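Cellulose 1,4-beta-cellobiosidase (Thermobifida fusca, PDB 4JJJ) probably cleaves cellulose to release cellobiose, the chain described here being its family 48 glycoside hydrolase catalytic domain, an (alpha/alpha)6 barrel. Local coordinates at residues A[230-235]-A[328-334]; A[426-432]-A[511-516]; A[449-453]-A[463-467]; A[471-475]-A[487-491]; A[505-510]-A[524-529]. The protein carries 1 engineered substitution. All coordinates share one frame; numbering follows the deposited sequence. Where two conformers were deposited one is given.

Interaction 1 of 5, residues A[230-235]-A[328-334]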
# COMPACT_ATOMS: atom_id res chain seq x y z
N VAL A 230 -11.19 -0.25 -6.02
CA VAL A 230 -11.93 0.37 -7.08
C VAL A 230 -11.66 -0.26 -8.43
O VAL A 230 -12.59 -0.59 -9.13
CB VAL A 230 -11.61 1.90 -7.18
CG1 VAL A 230 -12.29 2.56 -8.43
CG2 VAL A 230 -12.02 2.64 -5.89
N GLN A 231 -10.42 -0.51 -8.78
CA GLN A 231 -10.07 -1.19 -9.96
C GLN A 231 -10.74 -2.58 -10.08
O GLN A 231 -11.24 -2.95 -11.12
CB GLN A 231 -8.53 -1.37 -9.98
CG GLN A 231 -8.00 -2.20 -11.06
CD GLN A 231 -6.54 -2.56 -10.87
OE1 GLN A 231 -5.97 -2.26 -9.84
NE2 GLN A 231 -5.91 -3.17 -11.90
N VAL A 232 -10.78 -3.30 -8.97
CA VAL A 232 -11.44 -4.64 -8.95
C VAL A 232 -12.91 -4.50 -9.33
O VAL A 232 -13.45 -5.26 -10.16
CB VAL A 232 -11.33 -5.34 -7.57
CG1 VAL A 232 -12.28 -6.53 -7.52
CG2 VAL A 232 -9.89 -5.66 -7.33
N MET A 233 -13.56 -3.42 -8.83
CA MET A 233 -14.97 -3.27 -9.08
C MET A 233 -15.21 -2.80 -10.49
O MET A 233 -16.29 -3.09 -11.07
CB MET A 233 -15.58 -2.38 -8.03
CG MET A 233 -15.61 -2.98 -6.67
SD MET A 233 -16.29 -4.69 -6.58
CE MET A 233 -17.75 -4.44 -7.34
N PHE A 234 -14.32 -2.08 -11.15
CA PHE A 234 -14.44 -1.85 -12.61
C PHE A 234 -14.59 -3.17 -13.34
O PHE A 234 -15.45 -3.43 -14.17
CB PHE A 234 -13.25 -1.10 -13.16
CG PHE A 234 -13.19 -1.10 -14.63
CD1 PHE A 234 -13.93 -0.22 -15.39
CD2 PHE A 234 -12.40 -1.98 -15.28
CE1 PHE A 234 -13.90 -0.23 -16.77
CE2 PHE A 234 -12.33 -2.03 -16.63
CZ PHE A 234 -13.13 -1.16 -17.43
N TRP A 235 -13.74 -4.12 -12.98
CA TRP A 235 -13.75 -5.44 -13.62
C TRP A 235 -14.96 -6.25 -13.25
O TRP A 235 -15.57 -6.86 -14.15
CB TRP A 235 -12.45 -6.21 -13.30
CG TRP A 235 -11.31 -5.61 -14.09
CD1 TRP A 235 -10.21 -4.91 -13.58
CD2 TRP A 235 -11.19 -5.59 -15.51
NE1 TRP A 235 -9.44 -4.44 -14.66
CE2 TRP A 235 -10.00 -4.90 -15.84
CE3 TRP A 235 -11.96 -6.10 -16.55
CZ2 TRP A 235 -9.57 -4.71 -17.18
CZ3 TRP A 235 -11.58 -5.90 -17.83
CH2 TRP A 235 -10.37 -5.16 -18.15
N ASN A 328 -2.70 4.43 -10.23
CA ASN A 328 -3.65 3.47 -10.75
C ASN A 328 -4.48 4.13 -11.79
O ASN A 328 -5.58 4.63 -11.53
CB ASN A 328 -4.51 2.87 -9.63
CG ASN A 328 -5.18 1.60 -10.05
OD1 ASN A 328 -5.63 1.47 -11.18
ND2 ASN A 328 -5.20 0.61 -9.14
N VAL A 329 -3.92 4.07 -13.00
CA VAL A 329 -4.56 4.79 -14.08
C VAL A 329 -5.87 4.08 -14.48
O VAL A 329 -6.76 4.72 -15.11
CB VAL A 329 -3.63 4.92 -15.26
CG1 VAL A 329 -2.48 5.85 -14.84
CG2 VAL A 329 -3.21 3.61 -15.89
N LEU A 330 -5.99 2.80 -14.17
CA LEU A 330 -7.24 2.07 -14.47
C LEU A 330 -8.32 2.49 -13.52
O LEU A 330 -9.42 2.83 -13.99
CB LEU A 330 -6.94 0.54 -14.38
CG LEU A 330 -7.99 -0.47 -14.81
CD1 LEU A 330 -9.26 -0.36 -13.96
CD2 LEU A 330 -8.35 -0.31 -16.29
N ALA A 331 -8.06 2.55 -12.25
CA ALA A 331 -9.00 3.11 -11.28
C ALA A 331 -9.38 4.56 -11.64
O ALA A 331 -10.56 4.92 -11.48
CB ALA A 331 -8.48 3.00 -9.88
N ALA A 332 -8.40 5.37 -12.04
CA ALA A 332 -8.67 6.79 -12.38
C ALA A 332 -9.57 6.92 -13.61
O ALA A 332 -10.53 7.72 -13.62
CB ALA A 332 -7.42 7.58 -12.51
N TYR A 333 -9.32 6.03 -14.58
CA TYR A 333 -10.17 5.98 -15.78
C TYR A 333 -11.56 5.61 -15.32
O TYR A 333 -12.56 6.23 -15.78
CB TYR A 333 -9.61 4.87 -16.71
CG TYR A 333 -10.65 4.46 -17.75
CD1 TYR A 333 -10.85 5.26 -18.82
CD2 TYR A 333 -11.27 3.27 -17.66
CE1 TYR A 333 -11.75 4.86 -19.83
CE2 TYR A 333 -12.22 2.92 -18.59
CZ TYR A 333 -12.43 3.75 -19.62
OH TYR A 333 -13.36 3.35 -20.63
N ALA A 334 -11.71 4.57 -14.49
CA ALA A 334 -13.04 4.08 -14.06
C ALA A 334 -13.80 5.18 -13.35
O ALA A 334 -15.02 5.39 -13.65
CB ALA A 334 -12.97 2.82 -13.21
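Gln231 of helix 223-242 reaches across to the start of helix 329-337, another helix of the (alpha/alpha)6 barrel, touching Leu330 and Asn328. Its CB lies 4.0 Å from Asn328 ND2. CG comes next and packs on Leu330 CD1 at 3.7 Å. With CG anti to the backbone N (chi1 173°) and the chain extended beyond it, the amide arrives beside Asn328. CD lies 3.9 Å from Asn328 ND2, and OE1 accepts from the same ND2 at 3.1 Å. The bond is nearly straight, but the donor stands above the carbonyl plane, and the two amides are almost perpendicular. Gln231 NE2 binds Gln427 of helix 416-432. Asn328 is an N-cap: its OD1 takes the N-H of Ala331 at 2.9 Å. Away from the amides the contact is apolar. Leu330 CD1 meets Phe234 CD2 at 3.8 Å, and Ala334 CB meets Phe234 CD1 at 3.9 Å. Phe234 CE1 approaches the edge of the Tyr333 ring. The chemistry implies an apolar interface with a buried amide pair, in which Asn328 both caps its own helix and ties it to the neighbouring one.

Interaction 2 of 5, residues A[426-432]-A[511-516]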
# COMPACT_ATOMS: atom_id res chain seq x y z
N ALA A 426 -1.12 -1.47 -18.41
CA ALA A 426 -1.45 -2.42 -19.42
C ALA A 426 -2.92 -2.69 -19.48
O ALA A 426 -3.47 -2.94 -20.59
CB ALA A 426 -0.63 -3.70 -19.22
N GLN A 427 -3.57 -2.76 -18.31
CA GLN A 427 -5.00 -3.00 -18.30
C GLN A 427 -5.74 -1.80 -19.01
O GLN A 427 -6.64 -2.04 -19.81
CB GLN A 427 -5.57 -3.15 -16.94
CG GLN A 427 -5.28 -4.50 -16.27
CD GLN A 427 -6.10 -4.67 -14.98
OE1 GLN A 427 -6.78 -3.81 -14.47
NE2 GLN A 427 -5.95 -5.83 -14.45
N LEU A 428 -5.35 -0.58 -18.71
CA LEU A 428 -5.92 0.56 -19.42
C LEU A 428 -5.75 0.43 -20.91
O LEU A 428 -6.71 0.67 -21.70
CB LEU A 428 -5.30 1.85 -18.89
CG LEU A 428 -5.76 3.09 -19.60
CD1 LEU A 428 -7.26 3.33 -19.24
CD2 LEU A 428 -4.89 4.29 -19.18
N TYR A 429 -4.52 0.13 -21.33
CA TYR A 429 -4.20 -0.03 -22.73
C TYR A 429 -5.07 -1.12 -23.38
O TYR A 429 -5.67 -0.91 -24.40
CB TYR A 429 -2.71 -0.39 -22.87
CG TYR A 429 -2.24 -0.61 -24.25
CD1 TYR A 429 -2.44 0.32 -25.27
CD2 TYR A 429 -1.63 -1.78 -24.55
CE1 TYR A 429 -2.03 0.03 -26.55
CE2 TYR A 429 -1.20 -2.09 -25.84
CZ TYR A 429 -1.40 -1.17 -26.83
OH TYR A 429 -0.89 -1.46 -28.13
N TYR A 430 -5.27 -2.25 -22.65
CA TYR A 430 -6.20 -3.27 -23.11
C TYR A 430 -7.60 -2.71 -23.30
O TYR A 430 -8.25 -3.01 -24.35
CB TYR A 430 -6.16 -4.44 -22.16
CG TYR A 430 -7.27 -5.44 -22.32
CD1 TYR A 430 -7.44 -6.12 -23.52
CD2 TYR A 430 -8.10 -5.70 -21.27
CE1 TYR A 430 -8.50 -7.01 -23.66
CE2 TYR A 430 -9.15 -6.65 -21.40
CZ TYR A 430 -9.34 -7.29 -22.62
OH TYR A 430 -10.38 -8.24 -22.66
N VAL A 431 -8.11 -1.99 -22.32
CA VAL A 431 -9.50 -1.50 -22.34
C VAL A 431 -9.72 -0.49 -23.45
O VAL A 431 -10.71 -0.67 -24.24
CB VAL A 431 -9.91 -0.98 -21.00
CG1 VAL A 431 -11.28 -0.34 -21.08
CG2 VAL A 431 -9.86 -2.13 -19.94
N THR A 432 -8.87 0.52 -23.55
CA THR A 432 -9.19 1.70 -24.37
C THR A 432 -8.17 1.91 -25.49
O THR A 432 -8.41 2.78 -26.39
CB THR A 432 -9.21 3.03 -23.54
OG1 THR A 432 -7.85 3.37 -23.20
CG2 THR A 432 -10.10 2.95 -22.34
N TYR A 511 -1.78 -8.45 -20.92
CA TYR A 511 -2.67 -7.32 -21.31
C TYR A 511 -2.05 -6.59 -22.44
O TYR A 511 -2.73 -6.15 -23.43
CB TYR A 511 -2.98 -6.43 -20.09
CG TYR A 511 -3.94 -7.04 -19.12
CD1 TYR A 511 -3.50 -7.49 -17.90
CD2 TYR A 511 -5.30 -7.09 -19.38
CE1 TYR A 511 -4.42 -8.02 -17.00
CE2 TYR A 511 -6.23 -7.62 -18.53
CZ TYR A 511 -5.81 -8.14 -17.34
OH TYR A 511 -6.64 -8.64 -16.38
N TYR A 512 -0.73 -6.31 -22.33
CA TYR A 512 -0.04 -5.61 -23.40
C TYR A 512 -0.03 -6.38 -24.72
O TYR A 512 -0.27 -5.81 -25.80
CB TYR A 512 1.40 -5.37 -22.98
CG TYR A 512 2.27 -4.75 -24.07
CD1 TYR A 512 2.12 -3.40 -24.47
CD2 TYR A 512 3.26 -5.51 -24.64
CE1 TYR A 512 2.97 -2.82 -25.47
CE2 TYR A 512 4.06 -4.95 -25.66
CZ TYR A 512 3.92 -3.63 -26.01
OH TYR A 512 4.77 -3.11 -26.91
N ALA A 513 0.21 -7.66 -24.61
CA ALA A 513 0.20 -8.51 -25.82
C ALA A 513 -1.14 -8.57 -26.47
O ALA A 513 -1.19 -8.58 -27.70
CB ALA A 513 0.66 -9.91 -25.46
N LYS A 514 -2.18 -8.67 -25.67
CA LYS A 514 -3.54 -8.79 -26.21
C LYS A 514 -3.83 -7.61 -27.13
O LYS A 514 -4.33 -7.84 -28.26
CB LYS A 514 -4.55 -8.92 -25.12
CG LYS A 514 -6.00 -9.04 -25.63
CD LYS A 514 -6.20 -10.30 -26.40
CE LYS A 514 -7.62 -10.37 -26.93
NZ LYS A 514 -7.84 -11.71 -27.52
N ARG A 515 -3.57 -6.38 -26.65
CA ARG A 515 -3.91 -5.20 -27.38
C ARG A 515 -2.90 -5.00 -28.51
O ARG A 515 -3.26 -4.57 -29.64
CB ARG A 515 -4.06 -4.00 -26.43
CG ARG A 515 -4.48 -2.70 -27.07
CD ARG A 515 -6.02 -2.77 -27.02
NE ARG A 515 -6.55 -1.72 -27.76
CZ ARG A 515 -7.77 -1.28 -27.76
NH1 ARG A 515 -8.67 -1.59 -26.87
NH2 ARG A 515 -7.98 -0.31 -28.64
N SER A 516 -1.60 -5.20 -28.25
CA SER A 516 -0.57 -4.81 -29.23
C SER A 516 -0.32 -5.86 -30.31
O SER A 516 0.27 -5.53 -31.34
CB SER A 516 0.72 -4.53 -28.54
OG SER A 516 1.23 -5.70 -27.90
O HOH W 1 -11.02 0.05 -27.34
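Arg515 and Tyr430 form the direct hydrogen bond of this contact. Arg515 NH1 donates to Tyr430 O at 2.9 Å, in the guanidinium plane but above the carbonyl plane. A water, also accepting from Arg515 NH1, donates to Val431 O and bridges the two helices near the end of helix 416-432. Two CH-pi contacts follow. Arg515 CG sits over one face of the Tyr429 ring, 3.4 Å from Tyr429 CZ. Gln427 CG stands over the centre of the Tyr511 ring, 3.6 Å from its centroid. Gln427 OE1 also accepts from Trp235 NE1. Helices 416-432 and 499-516 belong to the (alpha/alpha)6 barrel and run roughly parallel here, at 26°. The apolar contacts include Ala426 CB against Tyr511 CB at 3.7 Å. The Tyr430 and Tyr511 rings meet obliquely, with CD2 to CD2 at 3.7 Å. Tyr429 CE2 touches Tyr512 CD1 at 3.8 Å. Tyr512 OH bonds Asp442, a calcium ligand, and the Tyr429 side chain packs on Glu438 of that same site.

Interaction 3 of 5, residues A[449-453]-A[463-467]. With FE (Fe (III) ion), chain M.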
# COMPACT_ATOMS: atom_id res chain seq x y z
N ILE A 449 11.26 -7.65 -20.15
CA ILE A 449 11.55 -8.91 -20.85
C ILE A 449 13.05 -9.23 -20.83
O ILE A 449 13.43 -10.39 -20.55
CB ILE A 449 10.94 -8.87 -22.28
CG1 ILE A 449 9.41 -8.87 -22.16
CG2 ILE A 449 11.47 -10.06 -23.08
CD1 ILE A 449 8.74 -8.71 -23.51
N GLN A 450 13.86 -8.22 -21.11
CA GLN A 450 15.34 -8.35 -21.20
C GLN A 450 15.97 -8.78 -19.90
O GLN A 450 17.11 -9.21 -19.88
CB GLN A 450 15.90 -7.00 -21.54
CG GLN A 450 15.74 -6.56 -22.96
CD GLN A 450 14.95 -7.51 -23.88
OE1 GLN A 450 13.83 -7.15 -24.33
NE2 GLN A 450 15.57 -8.67 -24.27
N HIS A 451 15.24 -8.61 -18.78
CA HIS A 451 15.71 -9.00 -17.46
C HIS A 451 14.91 -10.11 -16.83
O HIS A 451 15.02 -10.32 -15.63
CB HIS A 451 15.75 -7.72 -16.55
CG HIS A 451 16.71 -6.72 -17.06
ND1 HIS A 451 16.38 -5.76 -18.00
CD2 HIS A 451 18.04 -6.58 -16.84
CE1 HIS A 451 17.45 -5.12 -18.38
NE2 HIS A 451 18.46 -5.58 -17.68
N THR A 452 14.19 -10.86 -17.64
CA THR A 452 13.41 -12.00 -17.20
C THR A 452 13.92 -13.26 -17.86
O THR A 452 14.20 -13.26 -19.09
CB THR A 452 11.92 -11.75 -17.57
OG1 THR A 452 11.43 -10.60 -16.88
CG2 THR A 452 11.06 -12.90 -17.16
N ASP A 453 14.00 -14.35 -17.09
CA ASP A 453 14.42 -15.67 -17.61
C ASP A 453 13.42 -16.69 -17.27
O ASP A 453 13.24 -16.98 -16.10
CB ASP A 453 15.78 -16.06 -17.05
CG ASP A 453 16.32 -17.39 -17.64
OD1 ASP A 453 15.64 -18.06 -18.44
OD2 ASP A 453 17.46 -17.66 -17.16
N PHE A 463 13.34 -20.41 -13.16
CA PHE A 463 13.07 -19.10 -13.74
C PHE A 463 13.55 -18.00 -12.80
O PHE A 463 13.72 -18.24 -11.61
CB PHE A 463 11.52 -18.95 -13.91
CG PHE A 463 10.76 -18.57 -12.66
CD1 PHE A 463 10.48 -17.27 -12.35
CD2 PHE A 463 10.38 -19.58 -11.74
CE1 PHE A 463 9.78 -17.00 -11.25
CE2 PHE A 463 9.64 -19.26 -10.60
CZ PHE A 463 9.38 -17.96 -10.36
N GLN A 464 13.67 -16.79 -13.34
CA GLN A 464 14.09 -15.66 -12.51
C GLN A 464 13.43 -14.38 -13.04
O GLN A 464 13.37 -14.16 -14.25
CB GLN A 464 15.63 -15.45 -12.62
CG GLN A 464 16.51 -16.63 -12.14
CD GLN A 464 16.74 -16.46 -10.69
OE1 GLN A 464 17.63 -15.70 -10.28
NE2 GLN A 464 15.83 -16.91 -9.91
N VAL A 465 12.98 -13.53 -12.12
CA VAL A 465 12.47 -12.22 -12.45
C VAL A 465 13.25 -11.18 -11.66
O VAL A 465 13.89 -11.51 -10.62
CB VAL A 465 10.95 -12.11 -12.09
CG1 VAL A 465 10.17 -13.17 -12.91
CG2 VAL A 465 10.70 -12.32 -10.61
N PRO A 466 13.23 -9.92 -12.11
CA PRO A 466 13.91 -8.86 -11.33
C PRO A 466 13.40 -8.71 -9.91
O PRO A 466 12.24 -8.87 -9.64
CB PRO A 466 13.72 -7.61 -12.18
CG PRO A 466 13.43 -8.18 -13.56
CD PRO A 466 12.66 -9.42 -13.34
N SER A 467 14.29 -8.36 -8.99
CA SER A 467 13.99 -8.15 -7.62
C SER A 467 14.43 -6.77 -7.14
O SER A 467 13.59 -5.88 -6.89
CB SER A 467 14.59 -9.27 -6.74
OG SER A 467 14.39 -8.92 -5.37
FE FE M . 20.51 -4.96 -18.32
O HOH W 2 20.83 -6.89 -18.36
O HOH W 3 20.54 -5.39 -20.29
O HOH W 4 19.83 -3.03 -18.47
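Asp453 O accepts from Gln464 N at 2.8 Å, the shortest hydrogen bond between 449-453 and 463-467. Asp453 N returns the bond to Gln464 O at 2.9 Å, almost straight. Both donors lie in the carbonyl planes. Together they make a single antiparallel bridge, a hydrogen-bonded pair, just before strand 465-473 begins its two-stranded sheet with strand 488-496. The bridge ties 449-453, which helix 435-450 runs into, to the approach to this strand. Next to it, Pro466 packs against His451 and Thr452. Its CG lies 3.4 Å from His451 O and 3.8 Å from His451 CB, while its CD meets Thr452 OG1 at 3.9 Å. The hydroxyl of Thr452 is hydrogen-bonded to Ala448 O. On the other segment, Phe463 O accepts from Gln497 NE2. The His451 ring turns away from the contact. With CG beside the backbone N (chi1 -63°), it can give ND1 to Trp447 O and NE2 to an iron(III) ion. Three waters also bind the metal, and His451 NE2 completes the four modelled ligands at 2.2 Å.

Interaction 4 of 5, residues A[471-475]-A[487-491]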
# COMPACT_ATOMS: atom_id res chain seq x y z
N TRP A 471 18.89 2.92 -8.67
CA TRP A 471 18.56 4.10 -9.44
C TRP A 471 19.74 5.13 -9.33
O TRP A 471 20.45 5.20 -8.35
CB TRP A 471 17.35 4.76 -8.79
CG TRP A 471 16.12 3.92 -8.95
CD1 TRP A 471 15.60 3.00 -8.09
CD2 TRP A 471 15.32 3.85 -10.18
NE1 TRP A 471 14.51 2.31 -8.68
CE2 TRP A 471 14.31 2.84 -9.95
CE3 TRP A 471 15.34 4.53 -11.37
CZ2 TRP A 471 13.40 2.49 -10.92
CZ3 TRP A 471 14.38 4.23 -12.29
CH2 TRP A 471 13.49 3.20 -12.11
N SER A 472 19.85 5.93 -10.37
CA SER A 472 20.78 6.99 -10.40
C SER A 472 20.26 8.11 -11.27
O SER A 472 19.51 7.89 -12.19
CB SER A 472 22.17 6.52 -10.80
OG SER A 472 22.17 5.96 -12.08
N GLY A 473 20.81 9.32 -11.06
CA GLY A 473 20.37 10.40 -11.89
C GLY A 473 18.98 10.97 -11.61
O GLY A 473 18.41 10.77 -10.51
N GLN A 474 18.40 11.69 -12.56
CA GLN A 474 17.10 12.28 -12.37
C GLN A 474 16.46 12.50 -13.70
O GLN A 474 17.17 12.70 -14.75
CB GLN A 474 17.19 13.61 -11.63
CG GLN A 474 17.96 14.66 -12.35
CD GLN A 474 17.90 16.04 -11.62
OE1 GLN A 474 17.64 16.08 -10.43
NE2 GLN A 474 18.00 17.14 -12.35
N PRO A 475 15.15 12.48 -13.75
CA PRO A 475 14.47 12.89 -14.98
C PRO A 475 14.75 14.32 -15.31
O PRO A 475 15.03 15.13 -14.37
CB PRO A 475 12.95 12.69 -14.65
CG PRO A 475 12.86 12.81 -13.20
CD PRO A 475 14.18 12.35 -12.60
N ASN A 487 19.51 11.05 -18.67
CA ASN A 487 20.27 11.10 -17.43
C ASN A 487 19.60 10.51 -16.15
O ASN A 487 20.01 10.83 -15.02
CB ASN A 487 20.80 12.47 -17.20
CG ASN A 487 21.76 12.89 -18.35
OD1 ASN A 487 22.70 12.20 -18.68
ND2 ASN A 487 21.46 13.96 -19.00
N LEU A 488 18.54 9.75 -16.38
CA LEU A 488 17.88 8.97 -15.34
C LEU A 488 18.04 7.49 -15.65
O LEU A 488 17.75 7.04 -16.77
CB LEU A 488 16.41 9.29 -15.39
CG LEU A 488 15.58 8.45 -14.37
CD1 LEU A 488 16.01 8.62 -12.94
CD2 LEU A 488 14.11 8.89 -14.64
N HIS A 489 18.64 6.77 -14.72
CA HIS A 489 19.06 5.42 -14.94
C HIS A 489 18.61 4.41 -13.91
O HIS A 489 18.50 4.71 -12.78
CB HIS A 489 20.63 5.33 -14.94
CG HIS A 489 21.28 6.28 -15.84
ND1 HIS A 489 21.53 5.94 -17.15
CD2 HIS A 489 21.77 7.52 -15.65
CE1 HIS A 489 22.13 6.95 -17.74
NE2 HIS A 489 22.33 7.91 -16.84
N VAL A 490 18.37 3.19 -14.35
CA VAL A 490 18.13 2.11 -13.47
C VAL A 490 18.92 0.87 -13.95
O VAL A 490 19.00 0.55 -15.18
CB VAL A 490 16.61 1.78 -13.39
CG1 VAL A 490 16.05 1.25 -14.71
CG2 VAL A 490 16.36 0.70 -12.37
N GLN A 491 19.41 0.09 -12.97
CA GLN A 491 20.02 -1.21 -13.23
C GLN A 491 19.40 -2.24 -12.24
O GLN A 491 19.04 -1.89 -11.08
CB GLN A 491 21.59 -1.15 -13.25
CG GLN A 491 22.14 -0.74 -11.94
CD GLN A 491 23.67 -0.69 -11.95
OE1 GLN A 491 24.31 -1.53 -12.54
NE2 GLN A 491 24.16 0.17 -11.08
O HOH W 5 21.46 3.14 -11.86
O HOH W 6 17.33 12.74 -17.67
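Strands 471-473 and 488-491 run antiparallel at 159°, paired Trp471 with Val490, Ser472 with His489 and Gly473 with Leu488. They form one end of a two-stranded antiparallel sheet. Ser472 and His489 are the hydrogen-bonded pair: His489 N donates to Ser472 O at 2.9 Å and Ser472 N to His489 O at 3.0 Å. Beyond the strand end Gln474 N still reaches Asn487 O, and a water joins Gln474 O to Asn487 N. Trp471 and Val490 point the same way. Val490 CB stands over the six-membered ring of Trp471, 3.6 Å from its centroid. Trp471 NE1 is hydrogen-bonded to Asn412 O. Leu488 spreads over the later part of 471-475. Its CD1 lies 3.7 Å from Ser472 O, and its CB is 3.6 Å from Gln474 O. Leu488 CD2 reaches Pro475 CB at 4.0 Å. Gly473 passes close to the partner strand, its CA making a CA-H...O contact with Asn487 O. On the other face from Trp471, Ser472 OG packs against His489 CB at 3.3 Å and shares a hydrogen bond with a water.

Interaction 5 of 5, residues A[505-510]-A[524-529]. With ZN (zinc ion), chain S.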
# COMPACT_ATOMS: atom_id res chain seq x y z
N LEU A 505 3.96 -9.62 -13.34
CA LEU A 505 4.73 -9.45 -14.56
C LEU A 505 4.02 -10.21 -15.72
O LEU A 505 3.83 -9.65 -16.80
CB LEU A 505 6.16 -9.94 -14.35
CG LEU A 505 7.05 -9.88 -15.59
CD1 LEU A 505 7.09 -8.48 -16.16
CD2 LEU A 505 8.42 -10.44 -15.22
N ALA A 506 3.60 -11.43 -15.47
CA ALA A 506 2.91 -12.22 -16.46
C ALA A 506 1.66 -11.46 -16.92
O ALA A 506 1.38 -11.40 -18.15
CB ALA A 506 2.52 -13.54 -15.95
N LYS A 507 0.87 -10.89 -15.98
CA LYS A 507 -0.33 -10.16 -16.39
C LYS A 507 -0.01 -8.94 -17.22
O LYS A 507 -0.69 -8.63 -18.21
CB LYS A 507 -1.16 -9.85 -15.20
CG LYS A 507 -1.93 -11.04 -14.62
CD LYS A 507 -2.82 -10.65 -13.50
CE LYS A 507 -2.08 -10.37 -12.19
NZ LYS A 507 -2.89 -9.48 -11.26
N THR A 508 0.97 -8.18 -16.75
CA THR A 508 1.34 -6.99 -17.47
C THR A 508 1.61 -7.31 -18.92
O THR A 508 1.13 -6.62 -19.84
CB THR A 508 2.65 -6.36 -16.84
OG1 THR A 508 2.34 -5.97 -15.52
CG2 THR A 508 3.06 -5.10 -17.52
N LEU A 509 2.38 -8.35 -19.12
CA LEU A 509 2.77 -8.79 -20.46
C LEU A 509 1.56 -9.30 -21.30
O LEU A 509 1.47 -9.01 -22.48
CB LEU A 509 3.87 -9.88 -20.37
CG LEU A 509 5.22 -9.33 -19.80
CD1 LEU A 509 6.20 -10.44 -19.57
CD2 LEU A 509 5.81 -8.30 -20.71
N MET A 510 0.66 -10.01 -20.66
CA MET A 510 -0.54 -10.53 -21.34
C MET A 510 -1.46 -9.40 -21.79
O MET A 510 -1.89 -9.43 -22.96
CB MET A 510 -1.28 -11.49 -20.42
CG MET A 510 -0.61 -12.88 -20.40
SD MET A 510 -1.64 -14.11 -19.58
CE MET A 510 -1.84 -13.46 -17.92
N THR A 524 6.89 -14.62 -23.26
CA THR A 524 7.43 -14.47 -21.90
C THR A 524 6.37 -14.78 -20.87
O THR A 524 6.63 -15.50 -19.92
CB THR A 524 8.08 -13.07 -21.71
OG1 THR A 524 9.05 -12.90 -22.76
CG2 THR A 524 8.74 -12.86 -20.37
N ALA A 525 5.19 -14.16 -21.02
CA ALA A 525 4.09 -14.39 -20.11
C ALA A 525 3.77 -15.87 -20.00
O ALA A 525 3.59 -16.41 -18.91
CB ALA A 525 2.87 -13.64 -20.57
N GLU A 526 3.73 -16.54 -21.16
CA GLU A 526 3.34 -17.95 -21.16
C GLU A 526 4.40 -18.75 -20.38
O GLU A 526 4.03 -19.68 -19.63
CB GLU A 526 3.27 -18.50 -22.57
CG GLU A 526 2.12 -17.98 -23.41
CD GLU A 526 0.73 -18.55 -23.10
OE1 GLU A 526 0.42 -19.03 -21.99
OE2 GLU A 526 -0.11 -18.51 -24.06
N GLY A 527 5.68 -18.41 -20.54
CA GLY A 527 6.76 -19.07 -19.82
C GLY A 527 6.70 -18.86 -18.32
O GLY A 527 6.94 -19.75 -17.55
N LEU A 528 6.31 -17.64 -17.92
CA LEU A 528 6.06 -17.34 -16.51
C LEU A 528 4.87 -18.12 -15.89
O LEU A 528 4.97 -18.67 -14.79
CB LEU A 528 5.88 -15.84 -16.30
CG LEU A 528 7.12 -14.99 -16.62
CD1 LEU A 528 6.81 -13.54 -16.46
CD2 LEU A 528 8.32 -15.44 -15.75
N LEU A 529 3.78 -18.28 -16.64
CA LEU A 529 2.66 -19.03 -16.12
C LEU A 529 3.03 -20.53 -16.00
O LEU A 529 2.69 -21.17 -15.04
CB LEU A 529 1.47 -18.92 -17.08
CG LEU A 529 0.81 -17.55 -17.25
CD1 LEU A 529 -0.35 -17.64 -18.26
CD2 LEU A 529 0.41 -16.99 -15.93
ZN ZN S . -1.72 -19.46 -23.56
O HOH W 7 -1.44 -21.45 -23.19
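A chi1 of -79° lays Met510 CG on Ala525 CB, and a chi1 of -67° sends the Leu509 branch to Thr524, where CD1 reaches Thr524 CG2 at 3.6 Å. Helices 499-516 and 519-533 form an antiparallel hairpin of the (alpha/alpha)6 barrel, crossing at -150° over these segments. Small residues let them close in: the CA atoms of Ala506 and Ala525 are 4.4 Å apart. Ala525 CB sits among Leu509 CB, Met510 CG and the backbone oxygen of Ala506, the last two each 3.6 Å away. On one flank Leu505 CD2 meets Leu528 CD1 at 3.7 Å. Thr524 turns its hydroxyl to Thr520 O instead. Ala506 CB touches Leu528 CB and Leu529 CD2. The contact is side-chain packing, with no hydrogen bond between the segments. Glu526 takes no part in it; its OE2 binds a zinc ion at 1.9 Å together with His633. On the other flank, Met510 SD and Leu529 CD1 meet tip to tip at 4.0 Å.

Along the chain interaction 1 comes first. Interactions 3 and 4 both fall between the two segments of interaction 2, and interaction 5 alternates with it; both use helix 499-516. Interactions 1, 2 and 5 pack barrel helices. Gln427 belongs to interaction 2 and reaches interaction 1; the centres of the two are about 14 Å apart. The centres of interactions 2 and 5 are about 13 Å apart, and the two touch through Ala426 and Thr508. The centre of interaction 3 lies about 11 Å from that of interaction 5, and Thr452 packs on Leu505 and Thr524. Interaction 3 shares strand 465-473 with interaction 4, their centres about 20 Å apart. Interaction 3 thus joins the helical packing to the two-stranded sheet of this catalytic domain.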